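Local coordinates for protein prephenate dehydrogenase (Corynebacterium glutamicum ATCC 13032, PDB 3KTD) that probably catalyses the NAD(P)+-dependent oxidative decarboxylation of prephenate to 4-hydroxyphenylpyruvate on the route to tyrosine, at residues 196-201 / 242-247; 76-81 / 105-110; 125-130 / 139-144. One frame throughout, in Å; residues are numbered along the deposited sequence.

All three contacts are partly buried, and none has a hydrogen bond across it. Interaction 1 joins two helices of the dimerization region and is the most mixed in chemistry: an imidazole, a selenium atom and a thiol meet there. Interactions 2 and 3 lie in the nucleotide-binding domain and are apolar. Interaction 2 joins two helices that follow adjacent strands of the Rossmann-type sheet. Interaction 3 joins two parts of one connection between sheet strands 120-125 and 146-149. Interactions 1 and 2 touch: S247 OG lies 3.6 Å from M78 CG, so the two regions meet there. Interaction 3 touches neither, its centre about 18 and 19 Å from those of interactions 1 and 2.

Interaction 1: 196-201 / 242-247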
ATOM      1  N   ARG A 196     -10.081 -11.124   3.166  1.00 36.08           N
ATOM      2  CA  ARG A 196     -10.183 -10.038   2.211  1.00 35.88           C
ATOM      3  C   ARG A 196      -9.242  -8.884   2.529  1.00 36.06           C
ATOM      4  O   ARG A 196      -8.441  -8.497   1.682  1.00 36.69           O
ATOM      5  CB  ARG A 196     -11.615  -9.514   2.167  1.00 35.86           C
ATOM      6  CG  ARG A 196     -12.646 -10.529   1.657  1.00 35.70           C
ATOM      7  CD  ARG A 196     -14.075 -10.010   1.847  1.00 35.07           C
ATOM      8  NE  ARG A 196     -15.062 -10.901   1.248  1.00 36.57           N
ATOM      9  CZ  ARG A 196     -15.382 -10.937  -0.043  1.00 37.24           C
ATOM     10  NH1 ARG A 196     -14.798 -10.130  -0.922  1.00 41.72           N
ATOM     11  NH2 ARG A 196     -16.292 -11.801  -0.463  1.00 38.46           N
ATOM     12  N   VAL A 197      -9.313  -8.359   3.751  1.00 35.42           N
ATOM     13  CA  VAL A 197      -8.622  -7.107   4.071  1.00 35.15           C
ATOM     14  C   VAL A 197      -7.195  -7.227   4.597  1.00 34.80           C
ATOM     15  O   VAL A 197      -6.503  -6.213   4.758  1.00 34.58           O
ATOM     16  CB  VAL A 197      -9.446  -6.257   5.064  1.00 35.53           C
ATOM     17  CG1 VAL A 197     -10.821  -5.969   4.493  1.00 32.42           C
ATOM     18  CG2 VAL A 197      -9.550  -6.948   6.399  1.00 36.11           C
ATOM     19  N   SER A 198      -6.739  -8.447   4.844  1.00 34.41           N
ATOM     20  CA  SER A 198      -5.406  -8.646   5.406  1.00 34.04           C
ATOM     21  C   SER A 198      -4.608  -9.758   4.725  1.00 34.05           C
ATOM     22  O   SER A 198      -3.450  -9.567   4.360  1.00 34.16           O
ATOM     23  CB  SER A 198      -5.528  -8.937   6.902  1.00 33.53           C
ATOM     24  OG  SER A 198      -4.285  -9.363   7.428  1.00 35.78           O
ATOM     25  N   HIS A 199      -5.224 -10.922   4.561  1.00 34.37           N
ATOM     26  CA  HIS A 199      -4.534 -12.063   3.979  1.00 34.49           C
ATOM     27  C   HIS A 199      -4.330 -11.881   2.470  1.00 34.20           C
ATOM     28  O   HIS A 199      -3.213 -12.010   1.996  1.00 34.45           O
ATOM     29  CB  HIS A 199      -5.237 -13.384   4.337  1.00 34.60           C
ATOM     30  CG  HIS A 199      -5.421 -13.582   5.818  1.00 36.51           C
ATOM     31  ND1 HIS A 199      -6.429 -14.356   6.354  1.00 36.02           N
ATOM     32  CD2 HIS A 199      -4.753 -13.057   6.873  1.00 35.77           C
ATOM     33  CE1 HIS A 199      -6.348 -14.329   7.671  1.00 38.87           C
ATOM     34  NE2 HIS A 199      -5.340 -13.547   8.012  1.00 37.67           N
ATOM     35  N   LEU A 200      -5.384 -11.543   1.730  1.00 33.84           N
ATOM     36  CA  LEU A 200      -5.244 -11.242   0.302  1.00 33.34           C
ATOM     37  C   LEU A 200      -4.307 -10.055   0.136  1.00 33.18           C
ATOM     38  O   LEU A 200      -3.515 -10.018  -0.812  1.00 31.69           O
ATOM     39  CB  LEU A 200      -6.599 -10.922  -0.338  1.00 33.63           C
ATOM     40  CG  LEU A 200      -6.619 -10.539  -1.829  1.00 35.31           C
ATOM     41  CD1 LEU A 200      -6.205 -11.712  -2.722  1.00 31.28           C
ATOM     42  CD2 LEU A 200      -8.003 -10.030  -2.226  1.00 33.16           C
ATOM     43  N   THR A 201      -4.388  -9.093   1.065  1.00 33.35           N
ATOM     44  CA  THR A 201      -3.506  -7.922   1.030  1.00 33.27           C
ATOM     45  C   THR A 201      -2.069  -8.411   0.988  1.00 34.04           C
ATOM     46  O   THR A 201      -1.271  -7.982   0.144  1.00 34.02           O
ATOM     47  CB  THR A 201      -3.718  -6.993   2.238  1.00 33.22           C
ATOM     48  OG1 THR A 201      -5.078  -6.553   2.266  1.00 32.25           O
ATOM     49  CG2 THR A 201      -2.790  -5.767   2.179  1.00 29.54           C
ATOM     50  N   ARG A 242       2.733 -17.138   5.923  1.00 47.39           N
ATOM     51  CA  ARG A 242       2.265 -18.514   5.710  1.00 47.70           C
ATOM     52  C   ARG A 242       1.272 -18.963   6.773  1.00 47.77           C
ATOM     53  O   ARG A 242       0.296 -19.643   6.452  1.00 47.67           O
ATOM     54  CB  ARG A 242       3.436 -19.498   5.699  1.00 47.99           C
ATOM     55  CG  ARG A 242       4.349 -19.409   4.472  1.00 49.04           C
ATOM     56  CD  ARG A 242       5.477 -20.428   4.568  1.00 49.22           C
ATOM     57  NE  ARG A 242       4.950 -21.793   4.587  1.00 50.26           N
ATOM     58  CZ  ARG A 242       5.624 -22.866   4.999  1.00 52.07           C
ATOM     59  NH1 ARG A 242       6.879 -22.760   5.436  1.00 52.01           N
ATOM     60  NH2 ARG A 242       5.036 -24.059   4.972  1.00 52.77           N
ATOM     61  N   ALA A 243       1.539 -18.599   8.032  1.00 48.19           N
ATOM     62  CA  ALA A 243       0.668 -18.948   9.167  1.00 48.49           C
ATOM     63  C   ALA A 243      -0.738 -18.412   8.932  1.00 48.45           C
ATOM     64  O   ALA A 243      -1.705 -19.191   8.880  1.00 47.82           O
ATOM     65  CB  ALA A 243       1.232 -18.391  10.474  1.00 48.89           C
HETATM   66  N   MSE A 244      -0.825 -17.085   8.778  1.00 48.12           N
HETATM   67  CA  MSE A 244      -2.065 -16.397   8.428  1.00 48.06           C
HETATM   68  C   MSE A 244      -2.814 -17.138   7.323  1.00 47.37           C
HETATM   69  O   MSE A 244      -3.887 -17.715   7.542  1.00 47.55           O
HETATM   70  CB  MSE A 244      -1.765 -14.992   7.870  1.00 49.16           C
HETATM   71  CG  MSE A 244      -1.332 -13.897   8.835  1.00 51.38           C
HETATM   72 SE   MSE A 244      -1.033 -12.304   7.733  0.75 60.48          SE
HETATM   73  CE  MSE A 244      -0.166 -11.099   9.034  1.00 55.74           C
ATOM     74  N   CYS A 245      -2.214 -17.140   6.138  1.00 46.06           N
ATOM     75  CA  CYS A 245      -2.879 -17.632   4.938  1.00 45.77           C
ATOM     76  C   CYS A 245      -3.239 -19.092   4.982  1.00 45.84           C
ATOM     77  O   CYS A 245      -4.329 -19.466   4.550  1.00 46.02           O
ATOM     78  CB  CYS A 245      -2.012 -17.354   3.719  1.00 45.65           C
ATOM     79  SG  CYS A 245      -1.661 -15.603   3.560  1.00 45.59           S
ATOM     80  N   GLU A 246      -2.330 -19.918   5.496  1.00 46.29           N
ATOM     81  CA  GLU A 246      -2.569 -21.364   5.551  1.00 46.58           C
ATOM     82  C   GLU A 246      -3.655 -21.703   6.572  1.00 46.78           C
ATOM     83  O   GLU A 246      -4.535 -22.521   6.293  1.00 46.46           O
ATOM     84  CB  GLU A 246      -1.267 -22.123   5.813  1.00 46.61           C
ATOM     85  CG  GLU A 246      -0.300 -22.053   4.630  1.00 46.64           C
ATOM     86  CD  GLU A 246       1.135 -22.408   4.972  1.00 46.58           C
ATOM     87  OE1 GLU A 246       1.509 -22.381   6.160  1.00 49.03           O
ATOM     88  OE2 GLU A 246       1.906 -22.695   4.036  1.00 46.87           O
ATOM     89  N   SER A 247      -3.610 -21.046   7.734  1.00 47.53           N
ATOM     90  CA  SER A 247      -4.663 -21.188   8.757  1.00 47.54           C
ATOM     91  C   SER A 247      -6.049 -20.870   8.198  1.00 46.56           C
ATOM     92  O   SER A 247      -7.032 -21.490   8.587  1.00 46.70           O
ATOM     93  CB  SER A 247      -4.418 -20.233   9.929  1.00 48.01           C
ATOM     94  OG  SER A 247      -3.147 -20.422  10.528  1.00 52.57           O
TER
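In the helical dimerization region of this dehydrogenase family, H199 of helix 187-214 packs against M244 and C245 of helix 238-247. M244 is a selenomethionine. The axes of the two short segments approach to 9.7 Å, with 116° between their chain directions. The imidazole of H199 meets the start of the M244 side chain with its CD2-NE2 side. H199 CD2 is 3.7 Å from M244 CB, and H199 NE2 is 3.9 Å from the same CB. M244 keeps its CG beside the backbone N (chi1 -74°), and the chain runs extended from there. This takes the selenium past the ring: M244 SE is 4.9 Å from the H199 ring centroid and 70° off the ring normal. It is an oblique approach. The carbonyl oxygen M244 O lies 4.2 Å above one face of the H199 ring, displaced toward its rim. C245 adds its thiol, with C245 SG 4.3 Å from H199 CB.

The polar end of H199 is held by N248, whose ND2 is hydrogen-bonded to H199 ND1. On helix 238-247, R242 NE and E246 OE2 form a salt bridge of 3.2 Å. Both residues also bind the second subunit: R242 pairs with E278 of that subunit, and E246 OE2 with the backbone N of I277 of that subunit. Across the two helices the contact itself is van der Waals packing, with the selenium obliquely near the ring. The bond to N248 probably helps fix the turn of the H199 ring, while M244, C245 and L252 pack against the side chain.

Interaction 2: 76-81 / 105-110; sequences VPMTAI and TAVYDA
M78 turns its CG away from the backbone N (chi1 177°) and then bends at chi2 (64°), which sends its selenium and methyl group toward A106 and V107. M78, a selenomethionine, lies where the chain runs into helix 78-91. Its last two atoms divide the work. M78 CE meets the methyl of A106, with CE 3.6 Å from A106 CB. M78 SE meets one branch of V107, with SE 3.7 Å from V107 CG2. That branch stands beside the V107 backbone N, while CG1 is anti to it (chi1 176°). The M78 and V107 side chains run alongside one another, heading opposite ways. A106 points its methyl toward 76-81.

Helices 78-91 and 105-113 follow the adjacent parallel strands 71-74 and 97-99 of the Rossmann-type sheet, and helix 78-91 makes the crossover between those strands. I81, three residues after M78, also points toward 105-110 but makes no close contact. V101, in the loop leading to helix 105-113, touches both M78 and I81. V107 rests on Y120 of strand 120-125, and A110 meets D82 and L85 further along helix 78-91.

The touching groups are three methyls (M78 CE, A106 CB and V107 CG2) and the M78 selenium. Dispersion and the burial of apolar surface hold the two helices together at this point, and no hydrogen bond joins the two segments.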
ATOM      1  N   VAL A  76       0.550 -15.489  21.766  1.00 35.58           N
ATOM      2  CA  VAL A  76       1.562 -16.226  21.022  1.00 36.08           C
ATOM      3  C   VAL A  76       1.126 -16.422  19.570  1.00 37.43           C
ATOM      4  O   VAL A  76      -0.033 -16.170  19.229  1.00 37.67           O
ATOM      5  CB  VAL A  76       1.824 -17.580  21.694  1.00 35.66           C
ATOM      6  CG1 VAL A  76       2.386 -17.368  23.103  1.00 31.85           C
ATOM      7  CG2 VAL A  76       0.553 -18.406  21.733  1.00 35.13           C
ATOM      8  N   PRO A  77       2.059 -16.834  18.694  1.00 39.47           N
ATOM      9  CA  PRO A  77       1.670 -17.096  17.299  1.00 40.38           C
ATOM     10  C   PRO A  77       0.858 -18.379  17.161  1.00 41.14           C
ATOM     11  O   PRO A  77       0.931 -19.254  18.025  1.00 40.57           O
ATOM     12  CB  PRO A  77       3.012 -17.229  16.573  1.00 40.60           C
ATOM     13  CG  PRO A  77       3.994 -17.592  17.635  1.00 39.76           C
ATOM     14  CD  PRO A  77       3.521 -16.909  18.879  1.00 40.08           C
HETATM   15  N   MSE A  78       0.106 -18.485  16.068  1.00 42.63           N
HETATM   16  CA  MSE A  78      -0.784 -19.622  15.840  1.00 43.73           C
HETATM   17  C   MSE A  78      -0.078 -20.959  16.090  1.00 43.14           C
HETATM   18  O   MSE A  78      -0.651 -21.840  16.732  1.00 43.38           O
HETATM   19  CB  MSE A  78      -1.405 -19.558  14.431  1.00 44.77           C
HETATM   20  CG  MSE A  78      -2.311 -20.754  14.044  1.00 51.46           C
HETATM   21 SE   MSE A  78      -3.967 -21.019  15.095  0.75 62.54          SE
HETATM   22  CE  MSE A  78      -4.332 -22.906  14.660  1.00 60.42           C
ATOM     23  N   THR A  79       1.171 -21.095  15.637  1.00 42.20           N
ATOM     24  CA  THR A  79       1.905 -22.366  15.780  1.00 40.63           C
ATOM     25  C   THR A  79       2.160 -22.756  17.239  1.00 38.96           C
ATOM     26  O   THR A  79       2.431 -23.912  17.534  1.00 37.96           O
ATOM     27  CB  THR A  79       3.263 -22.348  15.035  1.00 40.90           C
ATOM     28  OG1 THR A  79       4.190 -21.510  15.734  1.00 39.83           O
ATOM     29  CG2 THR A  79       3.094 -21.876  13.573  1.00 40.51           C
ATOM     30  N   ALA A  80       2.077 -21.785  18.140  1.00 38.25           N
ATOM     31  CA  ALA A  80       2.316 -22.021  19.551  1.00 38.27           C
ATOM     32  C   ALA A  80       1.033 -22.277  20.336  1.00 38.13           C
ATOM     33  O   ALA A  80       1.099 -22.776  21.447  1.00 39.24           O
ATOM     34  CB  ALA A  80       3.053 -20.847  20.145  1.00 38.16           C
ATOM     35  N   ILE A  81      -0.121 -21.956  19.758  1.00 37.62           N
ATOM     36  CA  ILE A  81      -1.420 -22.069  20.436  1.00 37.42           C
ATOM     37  C   ILE A  81      -1.724 -23.427  21.086  1.00 37.23           C
ATOM     38  O   ILE A  81      -2.005 -23.480  22.287  1.00 37.19           O
ATOM     39  CB  ILE A  81      -2.587 -21.680  19.482  1.00 37.40           C
ATOM     40  CG1 ILE A  81      -2.717 -20.167  19.393  1.00 38.26           C
ATOM     41  CG2 ILE A  81      -3.905 -22.229  19.972  1.00 36.81           C
ATOM     42  CD1 ILE A  81      -3.234 -19.535  20.681  1.00 41.72           C
ATOM     43  N   THR A 105     -11.200 -19.266  13.285  1.00 37.22           N
ATOM     44  CA  THR A 105     -11.829 -20.577  13.166  1.00 37.12           C
ATOM     45  C   THR A 105     -10.866 -21.680  13.592  1.00 37.86           C
ATOM     46  O   THR A 105     -11.256 -22.605  14.313  1.00 38.30           O
ATOM     47  CB  THR A 105     -12.327 -20.871  11.740  1.00 36.77           C
ATOM     48  OG1 THR A 105     -13.352 -19.937  11.390  1.00 36.87           O
ATOM     49  CG2 THR A 105     -12.895 -22.291  11.635  1.00 34.71           C
ATOM     50  N   ALA A 106      -9.610 -21.580  13.161  1.00 37.69           N
ATOM     51  CA  ALA A 106      -8.625 -22.611  13.480  1.00 37.36           C
ATOM     52  C   ALA A 106      -8.433 -22.761  14.996  1.00 37.15           C
ATOM     53  O   ALA A 106      -8.247 -23.880  15.499  1.00 37.88           O
ATOM     54  CB  ALA A 106      -7.305 -22.315  12.790  1.00 36.89           C
ATOM     55  N   VAL A 107      -8.501 -21.643  15.716  1.00 36.09           N
ATOM     56  CA  VAL A 107      -8.319 -21.645  17.169  1.00 35.50           C
ATOM     57  C   VAL A 107      -9.548 -22.205  17.865  1.00 35.22           C
ATOM     58  O   VAL A 107      -9.435 -23.091  18.711  1.00 35.83           O
ATOM     59  CB  VAL A 107      -8.024 -20.230  17.707  1.00 34.86           C
ATOM     60  CG1 VAL A 107      -7.937 -20.228  19.214  1.00 31.16           C
ATOM     61  CG2 VAL A 107      -6.744 -19.737  17.119  1.00 36.16           C
ATOM     62  N   TYR A 108     -10.720 -21.693  17.508  1.00 34.62           N
ATOM     63  CA  TYR A 108     -11.958 -22.145  18.128  1.00 34.77           C
ATOM     64  C   TYR A 108     -12.095 -23.672  17.987  1.00 35.32           C
ATOM     65  O   TYR A 108     -12.409 -24.364  18.963  1.00 35.88           O
ATOM     66  CB  TYR A 108     -13.148 -21.390  17.530  1.00 34.90           C
ATOM     67  CG  TYR A 108     -14.467 -21.540  18.260  1.00 35.02           C
ATOM     68  CD1 TYR A 108     -14.525 -21.566  19.658  1.00 36.72           C
ATOM     69  CD2 TYR A 108     -15.665 -21.599  17.550  1.00 32.26           C
ATOM     70  CE1 TYR A 108     -15.741 -21.693  20.324  1.00 36.88           C
ATOM     71  CE2 TYR A 108     -16.887 -21.719  18.206  1.00 33.80           C
ATOM     72  CZ  TYR A 108     -16.921 -21.763  19.595  1.00 37.46           C
ATOM     73  OH  TYR A 108     -18.128 -21.881  20.255  1.00 38.30           O
ATOM     74  N   ASP A 109     -11.821 -24.187  16.787  1.00 34.91           N
ATOM     75  CA  ASP A 109     -11.796 -25.625  16.534  1.00 34.60           C
ATOM     76  C   ASP A 109     -10.864 -26.347  17.508  1.00 34.13           C
ATOM     77  O   ASP A 109     -11.235 -27.364  18.105  1.00 34.48           O
ATOM     78  CB  ASP A 109     -11.316 -25.914  15.105  1.00 34.82           C
ATOM     79  CG  ASP A 109     -12.365 -25.636  14.056  1.00 35.29           C
ATOM     80  OD1 ASP A 109     -13.550 -25.440  14.388  1.00 39.04           O
ATOM     81  OD2 ASP A 109     -11.999 -25.632  12.873  1.00 40.38           O
ATOM     82  N   ALA A 110      -9.653 -25.824  17.657  1.00 33.03           N
ATOM     83  CA  ALA A 110      -8.672 -26.432  18.542  1.00 32.57           C
ATOM     84  C   ALA A 110      -9.190 -26.432  19.976  1.00 32.13           C
ATOM     85  O   ALA A 110      -8.960 -27.384  20.719  1.00 31.06           O
ATOM     86  CB  ALA A 110      -7.341 -25.701  18.449  1.00 32.22           C
TER

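Interaction 3: 125-130 / 139-144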
ATOM      1  N   PRO A 125      -6.629  -8.434  18.033  1.00 39.54           N
ATOM      2  CA  PRO A 125      -6.307  -7.014  17.825  1.00 41.48           C
ATOM      3  C   PRO A 125      -5.784  -6.762  16.418  1.00 44.11           C
ATOM      4  O   PRO A 125      -5.013  -7.570  15.896  1.00 44.29           O
ATOM      5  CB  PRO A 125      -5.192  -6.755  18.841  1.00 41.14           C
ATOM      6  CG  PRO A 125      -4.579  -8.076  19.083  1.00 39.73           C
ATOM      7  CD  PRO A 125      -5.698  -9.062  18.986  1.00 39.66           C
HETATM    8  N   MSE A 126      -6.184  -5.655  15.800  1.00 47.39           N
HETATM    9  CA  MSE A 126      -5.664  -5.308  14.478  1.00 49.96           C
HETATM   10  C   MSE A 126      -4.310  -4.608  14.641  1.00 52.53           C
HETATM   11  O   MSE A 126      -4.024  -3.627  13.951  1.00 53.57           O
HETATM   12  CB  MSE A 126      -6.629  -4.404  13.706  1.00 50.00           C
HETATM   13  CG  MSE A 126      -8.037  -4.932  13.543  1.00 51.85           C
HETATM   14 SE   MSE A 126      -8.197  -6.757  12.908  0.75 57.76          SE
HETATM   15  CE  MSE A 126      -7.085  -6.644  11.284  1.00 61.46           C
ATOM     16  N   ALA A 127      -3.472  -5.123  15.542  1.00 54.63           N
ATOM     17  CA  ALA A 127      -2.150  -4.561  15.791  1.00 56.29           C
ATOM     18  C   ALA A 127      -1.184  -4.982  14.682  1.00 58.90           C
ATOM     19  O   ALA A 127      -1.607  -5.460  13.617  1.00 59.34           O
ATOM     20  CB  ALA A 127      -1.640  -5.009  17.129  1.00 55.76           C
ATOM     21  N   GLY A 128       0.112  -4.808  14.938  1.00 61.07           N
ATOM     22  CA  GLY A 128       1.153  -5.089  13.946  1.00 62.57           C
ATOM     23  C   GLY A 128       1.445  -6.560  13.686  1.00 63.99           C
ATOM     24  O   GLY A 128       0.533  -7.395  13.677  1.00 63.35           O
ATOM     25  N   THR A 129       2.735  -6.860  13.501  1.00 65.73           N
ATOM     26  CA  THR A 129       3.217  -8.190  13.095  1.00 67.18           C
ATOM     27  C   THR A 129       3.775  -9.021  14.269  1.00 67.97           C
ATOM     28  O   THR A 129       4.904  -8.782  14.730  1.00 68.32           O
ATOM     29  CB  THR A 129       4.314  -8.034  12.007  1.00 67.75           C
ATOM     30  OG1 THR A 129       5.403  -7.257  12.530  1.00 68.73           O
ATOM     31  CG2 THR A 129       3.749  -7.328  10.757  1.00 68.50           C
ATOM     32  N   ALA A 130       2.983 -10.005  14.720  1.00 68.10           N
ATOM     33  CA  ALA A 130       3.306 -10.879  15.871  1.00 67.77           C
ATOM     34  C   ALA A 130       4.801 -10.976  16.243  1.00 67.74           C
ATOM     35  O   ALA A 130       5.645 -11.426  15.463  1.00 67.30           O
ATOM     36  CB  ALA A 130       2.715 -12.286  15.651  1.00 67.50           C
ATOM     37  N   ASP A 139       3.985   1.467  24.155  1.00 42.00           N
ATOM     38  CA  ASP A 139       2.820   2.051  24.821  1.00 41.43           C
ATOM     39  C   ASP A 139       1.781   2.511  23.805  1.00 41.07           C
ATOM     40  O   ASP A 139       2.118   2.920  22.695  1.00 41.77           O
ATOM     41  CB  ASP A 139       3.243   3.232  25.697  1.00 41.29           C
ATOM     42  CG  ASP A 139       4.063   2.806  26.904  1.00 39.19           C
ATOM     43  OD1 ASP A 139       4.842   3.625  27.415  1.00 40.82           O
ATOM     44  OD2 ASP A 139       3.931   1.658  27.346  1.00 34.69           O
ATOM     45  N   GLY A 140       0.512   2.415  24.184  1.00 40.12           N
ATOM     46  CA  GLY A 140      -0.590   2.891  23.353  1.00 39.48           C
ATOM     47  C   GLY A 140      -0.724   2.280  21.973  1.00 38.64           C
ATOM     48  O   GLY A 140      -1.225   2.931  21.068  1.00 38.36           O
ATOM     49  N   LEU A 141      -0.304   1.030  21.814  1.00 38.23           N
ATOM     50  CA  LEU A 141      -0.416   0.337  20.532  1.00 38.42           C
ATOM     51  C   LEU A 141      -1.867   0.194  20.085  1.00 38.72           C
ATOM     52  O   LEU A 141      -2.176   0.305  18.892  1.00 40.07           O
ATOM     53  CB  LEU A 141       0.216  -1.058  20.616  1.00 38.14           C
ATOM     54  CG  LEU A 141       0.066  -1.965  19.391  1.00 38.23           C
ATOM     55  CD1 LEU A 141       0.816  -1.394  18.193  1.00 36.83           C
ATOM     56  CD2 LEU A 141       0.543  -3.372  19.707  1.00 37.48           C
ATOM     57  N   PHE A 142      -2.746  -0.036  21.054  1.00 37.54           N
ATOM     58  CA  PHE A 142      -4.142  -0.347  20.794  1.00 36.84           C
ATOM     59  C   PHE A 142      -5.084   0.854  20.798  1.00 36.42           C
ATOM     60  O   PHE A 142      -6.272   0.698  20.510  1.00 35.67           O
ATOM     61  CB  PHE A 142      -4.621  -1.363  21.837  1.00 37.20           C
ATOM     62  CG  PHE A 142      -3.761  -2.587  21.917  1.00 35.20           C
ATOM     63  CD1 PHE A 142      -3.827  -3.560  20.924  1.00 36.16           C
ATOM     64  CD2 PHE A 142      -2.875  -2.759  22.967  1.00 32.36           C
ATOM     65  CE1 PHE A 142      -3.024  -4.687  20.986  1.00 36.79           C
ATOM     66  CE2 PHE A 142      -2.079  -3.880  23.042  1.00 31.92           C
ATOM     67  CZ  PHE A 142      -2.150  -4.847  22.051  1.00 35.82           C
ATOM     68  N   LYS A 143      -4.570   2.040  21.126  1.00 36.40           N
ATOM     69  CA  LYS A 143      -5.406   3.231  21.171  1.00 36.77           C
ATOM     70  C   LYS A 143      -6.037   3.437  19.796  1.00 37.43           C
ATOM     71  O   LYS A 143      -5.336   3.505  18.776  1.00 37.24           O
ATOM     72  CB  LYS A 143      -4.607   4.470  21.609  1.00 36.46           C
ATOM     73  N   ARG A 144      -7.367   3.482  19.777  1.00 37.78           N
ATOM     74  CA  ARG A 144      -8.148   3.685  18.553  1.00 38.09           C
ATOM     75  C   ARG A 144      -7.931   2.570  17.510  1.00 37.69           C
ATOM     76  O   ARG A 144      -8.261   2.747  16.328  1.00 38.29           O
ATOM     77  CB  ARG A 144      -7.894   5.084  17.944  1.00 38.66           C
ATOM     78  CG  ARG A 144      -8.262   6.277  18.866  1.00 39.87           C
TER
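F142, A127 and L141 bury the most surface here, and the contact is built from their side chains with P125 beside them. F142 keeps its CG beside the backbone N (chi1 -54°). Its ring then lies alongside P125, and the two side chains point the same way. F142 CE1 makes the ring's closest approaches: it is 3.7 Å from P125 CB and 4.1 Å from A127 CB. Both carbons come to the ring at a slant. A127 points its methyl toward the segment 139-144, so that it reaches both F142 and L141. The L141 branch involved is CD2, 3.8 Å from A127 CB. The same CD2 also covers one face of the F142 ring, 3.8 Å above its plane and displaced toward the rim. With the L141 CG anti to the backbone N (chi1 174°) and chi2 at 66°, the CD2 branch lies against the A127 methyl. The A127 methyl thus packs on L141 CD2 and F142 CE1 together, and all the touching atoms are carbon.

Both segments belong to the irregular connection between strands 120-125 and 146-149, with P125 the last residue of the first strand. Helix 18-29 borders the contact: I19 touches A127, S22 touches L141 and D26 touches F142, while D26 OD1 also bonds to the backbone N of G140. The turn from strand 11-14 into that helix carries a GxGxxG pattern (G15, G17, G20) consistent with dinucleotide binding, and F142 lies near the pattern's residues without touching them. From strand 146-149, W147 meets the F142 ring with the planes at about 50°, and V146 pairs with M126 through the backbone.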